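Local atomic coordinates of monosaccharide ABC transporter substrate-binding protein, CUT2 family (Acidothermus cellulolyticus, PDB entry 4RU1), a protein that probably serves as the carbohydrate-binding component of an ABC transporter and holds myo-inositol between its two lobes. Residues T22-H28 with V77-T83; H145-Q151 with Q172-V178; A133-R137 with F285-K289. All blocks are in the same frame, centred on the assembly; numbering follows the deposited sequence.

Overall arrangement
Contacts 1 and 2 are parallel strand pairs in different sheets, one in each lobe of a periplasmic binding protein. Their centres lie about 32 Å apart, on opposite sides of the chain's centre, yet both touch the same inositol: His28 reaches it from contact 1 and Gln151 from contact 2, just past the C-terminal ends of their strands. Nearest atoms of these two contacts remain about 8 Å apart, so the ligand spans the interval. Contact 3 joins helix 127-140 to strand 285-287, at the far edge of the sheet that carries contact 2; the centres of contacts 2 and 3 are about 17 Å apart. Ala134 of contact 3 keeps its side chain about 12 Å from the ligand.

Contact 1: residues T22-H28 with V77-T83; sequences TIAMITH and VDGIAVT. With INS (1,2,3,4,5,6-hexahydroxy-cyclohexane), chain M.
His28 and Thr83 meet at the C-terminal ends of two parallel strands, where His28 ND1 and Thr83 OG1 share a hydrogen bond of 2.8 Å whose direction the heavy atoms leave open. The threonine hydroxyl lies at the ring edge, near its plane. From another part of that edge, NE2 of His28 donates to O5 of the inositol at 3.0 Å, and a longer bond joins NE2 to O4. The imidazole thus bridges strand pair and ligand, with both nitrogens engaged. Its CG sits between the backbone N and the carbonyl carbon (chi1 61°), which swings the ring over to Thr83. Glu65 OE2 also bonds Thr83 OG1, a second-shell contact that probably helps to orient the hydroxyl, and Trp36 meets the His28 ring edge-to-face.

Behind this site the backbones run in register. Ala81 N donates to Ala24 O and Ile26 N to Ala81 O, both at 2.8 Å, and the ladder continues through Thr83 N to Ile26 O. Side chains alternate between the two faces: CD1 of Ile26 rests on CG2 of Ile80 at 4.1 Å, while on the other face CE of Met25, brought round by a bend at chi3, approaches CB of Ala81 at 4.2 Å. At the N-terminal end, Thr22 N gives a nearly straight bond (171°) to the anti lone pair of Asp78 OD2, and Asp78 N answers to Thr22 O.

The pair belongs to the parallel sheet of one alpha/beta lobe of the periplasmic binding protein fold, with pocket residue His28 just past its strand's C-terminal end. Strand 52-58 pairs with the other edge of strand 21-27, and strand 104-107 follows 79-82. Helix 62-74 packs on the face carrying Ala24, Ile26 and Val82.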
loop_
_atom_site.group_PDB
_atom_site.type_symbol
_atom_site.label_atom_id
_atom_site.label_comp_id
_atom_site.label_asym_id
_atom_site.label_seq_id
_atom_site.Cartn_x
_atom_site.Cartn_y
_atom_site.Cartn_z
ATOM N N THR A 22 17.169 -2.377 18.025
ATOM C CA THR A 22 15.738 -2.369 18.213
ATOM C C THR A 22 15.129 -1.359 17.253
ATOM O O THR A 22 15.527 -0.120 17.258
ATOM C CB THR A 22 15.300 -1.992 19.653
ATOM O OG1 THR A 22 15.762 -2.989 20.562
ATOM C CG2 THR A 22 13.711 -1.906 19.735
ATOM N N ILE A 23 14.301 -1.876 16.341
ATOM C CA ILE A 23 13.640 -0.998 15.338
ATOM C C ILE A 23 12.135 -1.013 15.529
ATOM O O ILE A 23 11.540 -2.050 15.634
ATOM C CB ILE A 23 13.947 -1.409 13.884
ATOM C CG1 ILE A 23 15.463 -1.601 13.679
ATOM C CG2 ILE A 23 13.285 -0.424 12.903
ATOM C CD1 ILE A 23 16.344 -0.381 13.824
ATOM N N ALA A 24 11.537 0.205 15.648
ATOM C CA ALA A 24 10.060 0.373 15.672
ATOM C C ALA A 24 9.532 0.520 14.295
ATOM O O ALA A 24 9.982 1.476 13.577
ATOM C CB ALA A 24 9.642 1.602 16.464
ATOM N N MET A 25 8.625 -0.362 13.904
ATOM C CA MET A 25 7.869 -0.196 12.605
ATOM C C MET A 25 6.449 0.206 12.956
ATOM O O MET A 25 5.740 -0.536 13.702
ATOM C CB MET A 25 7.852 -1.461 11.775
ATOM C CG MET A 25 7.038 -1.427 10.529
ATOM S SD MET A 25 7.280 -2.892 9.364
ATOM C CE MET A 25 8.816 -2.324 8.606
ATOM N N ILE A 26 6.045 1.401 12.493
ATOM C CA ILE A 26 4.806 2.056 12.874
ATOM C C ILE A 26 3.995 2.311 11.635
ATOM O O ILE A 26 4.450 2.956 10.672
ATOM C CB ILE A 26 5.151 3.349 13.557
ATOM C CG1 ILE A 26 5.948 3.049 14.835
ATOM C CG2 ILE A 26 3.887 4.070 13.967
ATOM C CD1 ILE A 26 6.602 4.285 15.456
ATOM N N THR A 27 2.791 1.755 11.604
ATOM C CA THR A 27 1.964 1.869 10.432
ATOM C C THR A 27 0.518 2.312 10.780
ATOM O O THR A 27 0.135 2.577 11.908
ATOM C CB THR A 27 1.926 0.548 9.679
ATOM O OG1 THR A 27 0.905 -0.245 10.285
ATOM C CG2 THR A 27 3.242 -0.153 9.671
ATOM N N HIS A 28 -0.244 2.508 9.715
ATOM C CA HIS A 28 -1.661 2.885 9.750
ATOM C C HIS A 28 -2.619 1.729 9.515
ATOM O O HIS A 28 -3.779 1.986 9.272
ATOM C CB HIS A 28 -1.887 3.968 8.709
ATOM C CG HIS A 28 -1.571 3.528 7.299
ATOM N ND1 HIS A 28 -0.297 3.663 6.764
ATOM C CD2 HIS A 28 -2.331 3.001 6.324
ATOM C CE1 HIS A 28 -0.300 3.241 5.528
ATOM N NE2 HIS A 28 -1.512 2.813 5.237
ATOM N N VAL A 77 14.470 3.744 20.770
ATOM C CA VAL A 77 14.752 2.751 19.733
ATOM C C VAL A 77 15.963 3.217 18.880
ATOM O O VAL A 77 16.285 4.425 18.780
ATOM C CB VAL A 77 13.499 2.414 18.807
ATOM C CG1 VAL A 77 12.335 1.901 19.681
ATOM C CG2 VAL A 77 13.077 3.624 18.002
ATOM N N ASP A 78 16.573 2.262 18.198
ATOM C CA ASP A 78 17.702 2.578 17.304
ATOM C C ASP A 78 17.287 3.182 15.958
ATOM O O ASP A 78 18.122 3.817 15.290
ATOM C CB ASP A 78 18.580 1.366 17.085
ATOM C CG ASP A 78 19.155 0.870 18.389
ATOM O OD1 ASP A 78 19.920 1.614 18.978
ATOM O OD2 ASP A 78 18.763 -0.228 18.904
ATOM N N GLY A 79 16.031 2.927 15.527
ATOM C CA GLY A 79 15.489 3.490 14.313
ATOM C C GLY A 79 14.009 3.248 14.287
ATOM O O GLY A 79 13.489 2.372 14.948
ATOM N N ILE A 80 13.399 4.047 13.440
ATOM C CA ILE A 80 11.996 4.057 13.200
ATOM C C ILE A 80 11.741 3.910 11.703
ATOM O O ILE A 80 12.302 4.607 10.890
ATOM C CB ILE A 80 11.323 5.334 13.713
ATOM C CG1 ILE A 80 11.421 5.433 15.286
ATOM C CG2 ILE A 80 9.850 5.415 13.222
ATOM C CD1 ILE A 80 11.010 6.758 15.859
ATOM N N ALA A 81 10.845 2.977 11.382
ATOM C CA ALA A 81 10.268 2.840 10.070
ATOM C C ALA A 81 8.794 3.193 10.140
ATOM O O ALA A 81 8.035 2.564 10.951
ATOM C CB ALA A 81 10.507 1.411 9.641
ATOM N N VAL A 82 8.359 4.215 9.393
ATOM C CA VAL A 82 7.030 4.767 9.588
ATOM C C VAL A 82 6.293 5.016 8.276
ATOM O O VAL A 82 6.885 5.323 7.253
ATOM C CB VAL A 82 7.135 6.093 10.340
ATOM C CG1 VAL A 82 7.851 7.182 9.556
ATOM C CG2 VAL A 82 5.790 6.529 10.836
ATOM N N THR A 83 4.972 4.842 8.300
ATOM C CA THR A 83 4.087 5.188 7.147
ATOM C C THR A 83 3.471 6.587 7.335
ATOM O O THR A 83 3.249 7.013 8.480
ATOM C CB THR A 83 2.973 4.149 6.959
ATOM O OG1 THR A 83 2.066 4.268 8.072
ATOM C CG2 THR A 83 3.549 2.781 6.938
HETATM C C1 INS M . -2.342 -0.901 0.004
HETATM C C2 INS M . -3.714 -1.265 0.549
HETATM C C3 INS M . -3.698 -1.132 2.072
HETATM C C4 INS M . -3.170 0.202 2.551
HETATM C C5 INS M . -1.795 0.477 2.033
HETATM C C6 INS M . -1.703 0.382 0.534
HETATM O O1 INS M . -2.289 -0.938 -1.431
HETATM O O2 INS M . -4.611 -0.260 0.048
HETATM O O3 INS M . -5.068 -1.293 2.490
HETATM O O4 INS M . -3.176 0.267 3.999
HETATM O O5 INS M . -1.330 1.801 2.379
HETATM O O6 INS M . -0.327 0.529 0.076
HETATM O O HOH W 1 18.186 -2.574 21.329
#

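Contact 2: residues H145-Q151 with Q172-V178; sequences HVLCVLQ and QYTKLYV. With INS (1,2,3,4,5,6-hexahydroxy-cyclohexane), chain M.
His145 and Gln172 stack at the N-terminal end of this strand pair. Their ring and amide planes are only 14° apart, and Gln172 OE1 lies 3.2 Å above the imidazole plane, displaced toward the rim; CG of Gln172 makes a CH-pi contact over the same ring. An extended chain beyond CG (chi2 -179°) carries the amide across the ring.

Polar contacts use the ring's edge and the backbones. His145 NE2 and Thr174 OG1 lie 2.7 Å apart in a hydrogen bond that either could donate, while ND1 is bonded to Ser199 OG, so both ring nitrogens are satisfied, which would hold the ring's rotation. Six backbone bonds complete a regular parallel ladder, among them Cys148 N to Thr174 O at 2.8 Å and Leu150 N to Leu176 O at 2.9 Å. Beyond the ladder, Gln151 NE2 donates to inositol O2 at 2.8 Å, and more weakly to O3.

Apolar contacts fill both faces. CB of Leu150 lies 3.7 Å from CD1 of Tyr177, as the two side chains run side by side. SG of Cys148 approaches Tyr173 CE1 obliquely at 3.6 Å, a sulfur-aromatic contact. On the opposite face, CD1 of Leu147 meets CB of Leu176 and CG1 of Val149 meets CG2 of Val178.

The pair belongs to the beta-alpha-beta unit 145-150, 156-168, 172-177. Its helix 156-168 covers the Cys148 and Leu150 face, where Glu159 forms a salt bridge to Lys175 NZ and a hydrogen bond to Tyr177 OH. Helix 183-196 covers the Leu147 and Leu176 face; strand 202-205 flanks 145-150, leaving 172-177 as an outermost strand of the sheet.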
loop_
_atom_site.group_PDB
_atom_site.type_symbol
_atom_site.label_atom_id
_atom_site.label_comp_id
_atom_site.label_asym_id
_atom_site.label_seq_id
_atom_site.Cartn_x
_atom_site.Cartn_y
_atom_site.Cartn_z
ATOM N N HIS A 145 -16.043 3.798 -18.534
ATOM C CA HIS A 145 -16.532 4.362 -17.298
ATOM C C HIS A 145 -15.964 3.582 -16.110
ATOM O O HIS A 145 -16.421 2.510 -15.758
ATOM C CB HIS A 145 -18.057 4.430 -17.257
ATOM C CG HIS A 145 -18.573 5.074 -16.009
ATOM N ND1 HIS A 145 -19.905 5.236 -15.720
ATOM C CD2 HIS A 145 -17.899 5.665 -14.986
ATOM C CE1 HIS A 145 -20.033 5.840 -14.550
ATOM N NE2 HIS A 145 -18.826 6.084 -14.070
ATOM N N VAL A 146 -14.923 4.172 -15.498
ATOM C CA VAL A 146 -14.297 3.508 -14.348
ATOM C C VAL A 146 -14.839 3.981 -12.989
ATOM O O VAL A 146 -15.160 5.161 -12.820
ATOM C CB VAL A 146 -12.772 3.731 -14.369
ATOM C CG1 VAL A 146 -12.405 5.189 -14.215
ATOM C CG2 VAL A 146 -12.061 2.881 -13.294
ATOM N N LEU A 147 -15.019 3.025 -12.062
ATOM C CA LEU A 147 -15.309 3.275 -10.650
ATOM C C LEU A 147 -14.094 2.941 -9.861
ATOM O O LEU A 147 -13.634 1.763 -9.846
ATOM C CB LEU A 147 -16.444 2.349 -10.245
ATOM C CG LEU A 147 -16.864 2.478 -8.813
ATOM C CD1 LEU A 147 -17.469 3.834 -8.546
ATOM C CD2 LEU A 147 -17.875 1.391 -8.435
ATOM N N CYS A 148 -13.542 3.941 -9.182
ATOM C CA CYS A 148 -12.388 3.714 -8.295
ATOM C C CYS A 148 -12.914 3.610 -6.873
ATOM O O CYS A 148 -13.641 4.504 -6.428
ATOM C CB CYS A 148 -11.454 4.885 -8.352
ATOM S SG CYS A 148 -10.441 4.856 -9.828
ATOM N N VAL A 149 -12.596 2.518 -6.180
ATOM C CA VAL A 149 -13.154 2.211 -4.844
ATOM C C VAL A 149 -12.074 2.432 -3.838
ATOM O O VAL A 149 -11.007 1.862 -3.975
ATOM C CB VAL A 149 -13.744 0.810 -4.773
ATOM C CG1 VAL A 149 -14.286 0.527 -3.355
ATOM C CG2 VAL A 149 -14.846 0.665 -5.824
ATOM N N LEU A 150 -12.331 3.305 -2.874
ATOM C CA LEU A 150 -11.352 3.658 -1.830
ATOM C C LEU A 150 -11.854 3.174 -0.491
ATOM O O LEU A 150 -12.969 3.535 -0.109
ATOM C CB LEU A 150 -11.136 5.190 -1.726
ATOM C CG LEU A 150 -10.631 5.818 -2.999
ATOM C CD1 LEU A 150 -11.772 6.469 -3.761
ATOM C CD2 LEU A 150 -9.594 6.904 -2.657
ATOM N N GLN A 151 -11.035 2.423 0.238
ATOM C CA GLN A 151 -11.482 1.834 1.477
ATOM C C GLN A 151 -11.271 2.666 2.706
ATOM O O GLN A 151 -11.558 2.183 3.814
ATOM C CB GLN A 151 -10.911 0.442 1.637
ATOM C CG GLN A 151 -9.412 0.386 1.926
ATOM C CD GLN A 151 -8.488 0.373 0.697
ATOM O OE1 GLN A 151 -8.828 0.786 -0.402
ATOM N NE2 GLN A 151 -7.270 -0.081 0.900
ATOM N N GLN A 172 -15.409 8.334 -18.534
ATOM C CA GLN A 172 -16.011 8.811 -17.294
ATOM C C GLN A 172 -15.370 8.193 -16.069
ATOM O O GLN A 172 -14.928 7.049 -16.072
ATOM C CB GLN A 172 -17.498 8.437 -17.284
ATOM C CG GLN A 172 -18.293 9.237 -16.288
ATOM C CD GLN A 172 -19.757 8.851 -16.253
ATOM O OE1 GLN A 172 -20.268 8.102 -17.117
ATOM N NE2 GLN A 172 -20.449 9.358 -15.231
ATOM N N TYR A 173 -15.333 9.013 -15.028
ATOM C CA TYR A 173 -14.669 8.634 -13.758
ATOM C C TYR A 173 -15.564 8.899 -12.592
ATOM O O TYR A 173 -16.193 9.971 -12.459
ATOM C CB TYR A 173 -13.361 9.438 -13.689
ATOM C CG TYR A 173 -12.586 9.388 -12.352
ATOM C CD1 TYR A 173 -11.675 8.363 -12.047
ATOM C CD2 TYR A 173 -12.834 10.360 -11.380
ATOM C CE1 TYR A 173 -11.050 8.321 -10.784
ATOM C CE2 TYR A 173 -12.194 10.374 -10.146
ATOM C CZ TYR A 173 -11.311 9.359 -9.849
ATOM O OH TYR A 173 -10.746 9.439 -8.608
ATOM N N THR A 174 -15.670 7.879 -11.735
ATOM C CA THR A 174 -16.466 7.955 -10.539
ATOM C C THR A 174 -15.693 7.363 -9.366
ATOM O O THR A 174 -15.077 6.304 -9.522
ATOM C CB THR A 174 -17.776 7.129 -10.720
ATOM O OG1 THR A 174 -18.497 7.627 -11.839
ATOM C CG2 THR A 174 -18.671 7.303 -9.521
ATOM N N LYS A 175 -15.698 8.031 -8.196
ATOM C CA LYS A 175 -15.069 7.554 -7.002
ATOM C C LYS A 175 -16.170 7.070 -6.078
ATOM O O LYS A 175 -17.216 7.771 -5.916
ATOM C CB LYS A 175 -14.274 8.687 -6.312
ATOM C CG LYS A 175 -12.793 8.702 -6.544
ATOM C CD LYS A 175 -12.057 9.274 -5.333
ATOM C CE LYS A 175 -12.208 10.746 -5.248
ATOM N NZ LYS A 175 -11.210 11.279 -4.287
ATOM N N LEU A 176 -15.876 6.015 -5.321
ATOM C CA LEU A 176 -16.758 5.503 -4.300
ATOM C C LEU A 176 -15.946 5.143 -3.050
ATOM O O LEU A 176 -15.014 4.305 -3.126
ATOM C CB LEU A 176 -17.425 4.271 -4.769
ATOM C CG LEU A 176 -18.260 3.485 -3.754
ATOM C CD1 LEU A 176 -19.491 4.265 -3.284
ATOM C CD2 LEU A 176 -18.725 2.158 -4.292
ATOM N N TYR A 177 -16.297 5.727 -1.921
ATOM C CA TYR A 177 -15.739 5.416 -0.662
ATOM C C TYR A 177 -16.569 4.314 0.008
ATOM O O TYR A 177 -17.783 4.357 0.049
ATOM C CB TYR A 177 -15.679 6.648 0.279
ATOM C CG TYR A 177 -14.638 7.692 -0.171
ATOM C CD1 TYR A 177 -13.265 7.546 0.099
ATOM C CD2 TYR A 177 -14.997 8.712 -1.031
ATOM C CE1 TYR A 177 -12.359 8.480 -0.331
ATOM C CE2 TYR A 177 -14.083 9.645 -1.512
ATOM C CZ TYR A 177 -12.754 9.508 -1.195
ATOM O OH TYR A 177 -11.788 10.409 -1.645
ATOM N N VAL A 178 -15.857 3.356 0.605
ATOM C CA VAL A 178 -16.481 2.243 1.355
ATOM C C VAL A 178 -15.738 2.098 2.616
ATOM O O VAL A 178 -14.586 2.538 2.752
ATOM C CB VAL A 178 -16.390 0.916 0.502
ATOM C CG1 VAL A 178 -17.106 0.984 -0.845
ATOM C CG2 VAL A 178 -14.972 0.423 0.264
HETATM C C1 INS M . -2.342 -0.901 0.004
HETATM C C2 INS M . -3.714 -1.265 0.549
HETATM C C3 INS M . -3.698 -1.132 2.072
HETATM C C4 INS M . -3.170 0.202 2.551
HETATM C C5 INS M . -1.795 0.477 2.033
HETATM C C6 INS M . -1.703 0.382 0.534
HETATM O O1 INS M . -2.289 -0.938 -1.431
HETATM O O2 INS M . -4.611 -0.260 0.048
HETATM O O3 INS M . -5.068 -1.293 2.490
HETATM O O4 INS M . -3.176 0.267 3.999
HETATM O O5 INS M . -1.330 1.801 2.379
HETATM O O6 INS M . -0.327 0.529 0.076
#

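Contact 3: residues A133-R137 with F285-K289; sequences AAGAR and FFVDK
Helix 133-137 and strand 285-287 cross at 43° with their axes 11.1 Å apart, a spacing bridged by Arg137 and Phe286. Arg137 turns CG away from the backbone N (chi1 -170°) and runs extended to NE, past Phe286 in the opposite direction. Its guanidinium lies 5° from parallel with the ring plane but is slid along toward CB, NH1 lying 3.4 Å from CB of Phe286, while CD is 3.6 Å from CD2 of the ring. The ring's far edge faces the helix, CE1 3.8 Å from CB of Ala133. At the guanidinium edge, Arg137 NH2 makes a salt bridge to Asp288 OD2 at 2.8 Å, in the guanidinium plane and on the anti lone pair; a water links NH1 to the same oxygen. Asp288 OD1 is hydrogen-bonded to Ser290 OG, and Arg137 NE forms a salt bridge with Glu141. Trp247 adds a cation-pi contact to Arg137 and an edge-to-face one to Phe286. With a leucine in place of Arg137, Asp288 OD2 and Glu141 would probably both lose their charged mate, and the water its NH1 donor. The arrangement is a helix packed on the antiparallel edge strand of a mixed sheet, in an alpha/beta lobe of the periplasmic binding protein fold.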
loop_
_atom_site.group_PDB
_atom_site.type_symbol
_atom_site.label_atom_id
_atom_site.label_comp_id
_atom_site.label_asym_id
_atom_site.label_seq_id
_atom_site.Cartn_x
_atom_site.Cartn_y
_atom_site.Cartn_z
ATOM N N ALA A 133 -0.702 5.361 -14.835
ATOM C CA ALA A 133 -0.524 4.180 -15.682
ATOM C C ALA A 133 -1.804 3.323 -15.792
ATOM O O ALA A 133 -2.071 2.760 -16.814
ATOM C CB ALA A 133 0.604 3.337 -15.119
ATOM N N ALA A 134 -2.524 3.198 -14.667
ATOM C CA ALA A 134 -3.750 2.379 -14.668
ATOM C C ALA A 134 -4.822 3.071 -15.561
ATOM O O ALA A 134 -5.585 2.419 -16.248
ATOM C CB ALA A 134 -4.289 2.229 -13.217
ATOM N N GLY A 135 -4.913 4.387 -15.537
ATOM C CA GLY A 135 -5.917 5.107 -16.345
ATOM C C GLY A 135 -5.658 4.912 -17.835
ATOM O O GLY A 135 -6.551 4.560 -18.552
ATOM N N ALA A 136 -4.388 4.988 -18.226
ATOM C CA ALA A 136 -3.994 4.826 -19.611
ATOM C C ALA A 136 -4.199 3.387 -20.047
ATOM O O ALA A 136 -4.699 3.136 -21.137
ATOM C CB ALA A 136 -2.516 5.218 -19.784
ATOM N N ARG A 137 -3.846 2.436 -19.203
ATOM C CA ARG A 137 -4.055 1.059 -19.506
ATOM C C ARG A 137 -5.553 0.778 -19.651
ATOM O O ARG A 137 -5.986 0.103 -20.586
ATOM C CB ARG A 137 -3.441 0.142 -18.469
ATOM C CG ARG A 137 -3.460 -1.307 -18.938
ATOM C CD ARG A 137 -2.816 -2.210 -17.906
ATOM N NE ARG A 137 -2.964 -3.622 -18.207
ATOM C CZ ARG A 137 -1.960 -4.501 -18.308
ATOM N NH1 ARG A 137 -0.703 -4.091 -18.164
ATOM N NH2 ARG A 137 -2.234 -5.789 -18.532
ATOM N N PHE A 285 4.266 -2.466 -10.965
ATOM C CA PHE A 285 4.410 -3.466 -12.005
ATOM C C PHE A 285 3.071 -4.164 -12.213
ATOM O O PHE A 285 2.494 -4.675 -11.242
ATOM C CB PHE A 285 5.495 -4.483 -11.665
ATOM C CG PHE A 285 5.718 -5.524 -12.768
ATOM C CD1 PHE A 285 6.299 -5.164 -13.956
ATOM C CD2 PHE A 285 5.366 -6.863 -12.553
ATOM C CE1 PHE A 285 6.503 -6.135 -14.955
ATOM C CE2 PHE A 285 5.595 -7.830 -13.502
ATOM C CZ PHE A 285 6.120 -7.460 -14.722
ATOM N N PHE A 286 2.594 -4.204 -13.460
ATOM C CA PHE A 286 1.324 -4.859 -13.821
ATOM C C PHE A 286 1.468 -6.321 -14.056
ATOM O O PHE A 286 2.274 -6.772 -14.913
ATOM C CB PHE A 286 0.645 -4.204 -15.024
ATOM C CG PHE A 286 0.094 -2.809 -14.771
ATOM C CD1 PHE A 286 0.903 -1.703 -14.646
ATOM C CD2 PHE A 286 -1.293 -2.629 -14.663
ATOM C CE1 PHE A 286 0.383 -0.415 -14.391
ATOM C CE2 PHE A 286 -1.816 -1.394 -14.518
ATOM C CZ PHE A 286 -0.971 -0.291 -14.332
ATOM N N VAL A 287 0.704 -7.089 -13.330
ATOM C CA VAL A 287 0.719 -8.513 -13.500
ATOM C C VAL A 287 -0.617 -8.881 -14.130
ATOM O O VAL A 287 -1.673 -8.452 -13.694
ATOM C CB VAL A 287 0.877 -9.224 -12.153
ATOM C CG1 VAL A 287 0.845 -10.730 -12.299
ATOM C CG2 VAL A 287 2.212 -8.833 -11.506
ATOM N N ASP A 288 -0.538 -9.666 -15.220
ATOM C CA ASP A 288 -1.732 -10.069 -16.026
ATOM C C ASP A 288 -1.530 -11.538 -16.423
ATOM O O ASP A 288 -0.663 -12.207 -15.842
ATOM C CB ASP A 288 -1.931 -9.108 -17.195
ATOM C CG ASP A 288 -0.748 -9.095 -18.152
ATOM O OD1 ASP A 288 -0.013 -10.125 -18.182
ATOM O OD2 ASP A 288 -0.563 -8.072 -18.846
ATOM N N LYS A 289 -2.358 -12.033 -17.333
ATOM C CA LYS A 289 -2.314 -13.453 -17.687
ATOM C C LYS A 289 -0.970 -13.848 -18.264
ATOM O O LYS A 289 -0.534 -15.005 -18.044
ATOM C CB LYS A 289 -3.425 -13.822 -18.680
ATOM C CG LYS A 289 -4.700 -14.207 -18.012
ATOM C CD LYS A 289 -5.749 -14.657 -19.032
ATOM C CE LYS A 289 -5.427 -16.033 -19.604
ATOM N NZ LYS A 289 -6.604 -16.659 -20.268
HETATM O O HOH W 2 1.434 -6.134 -18.890
#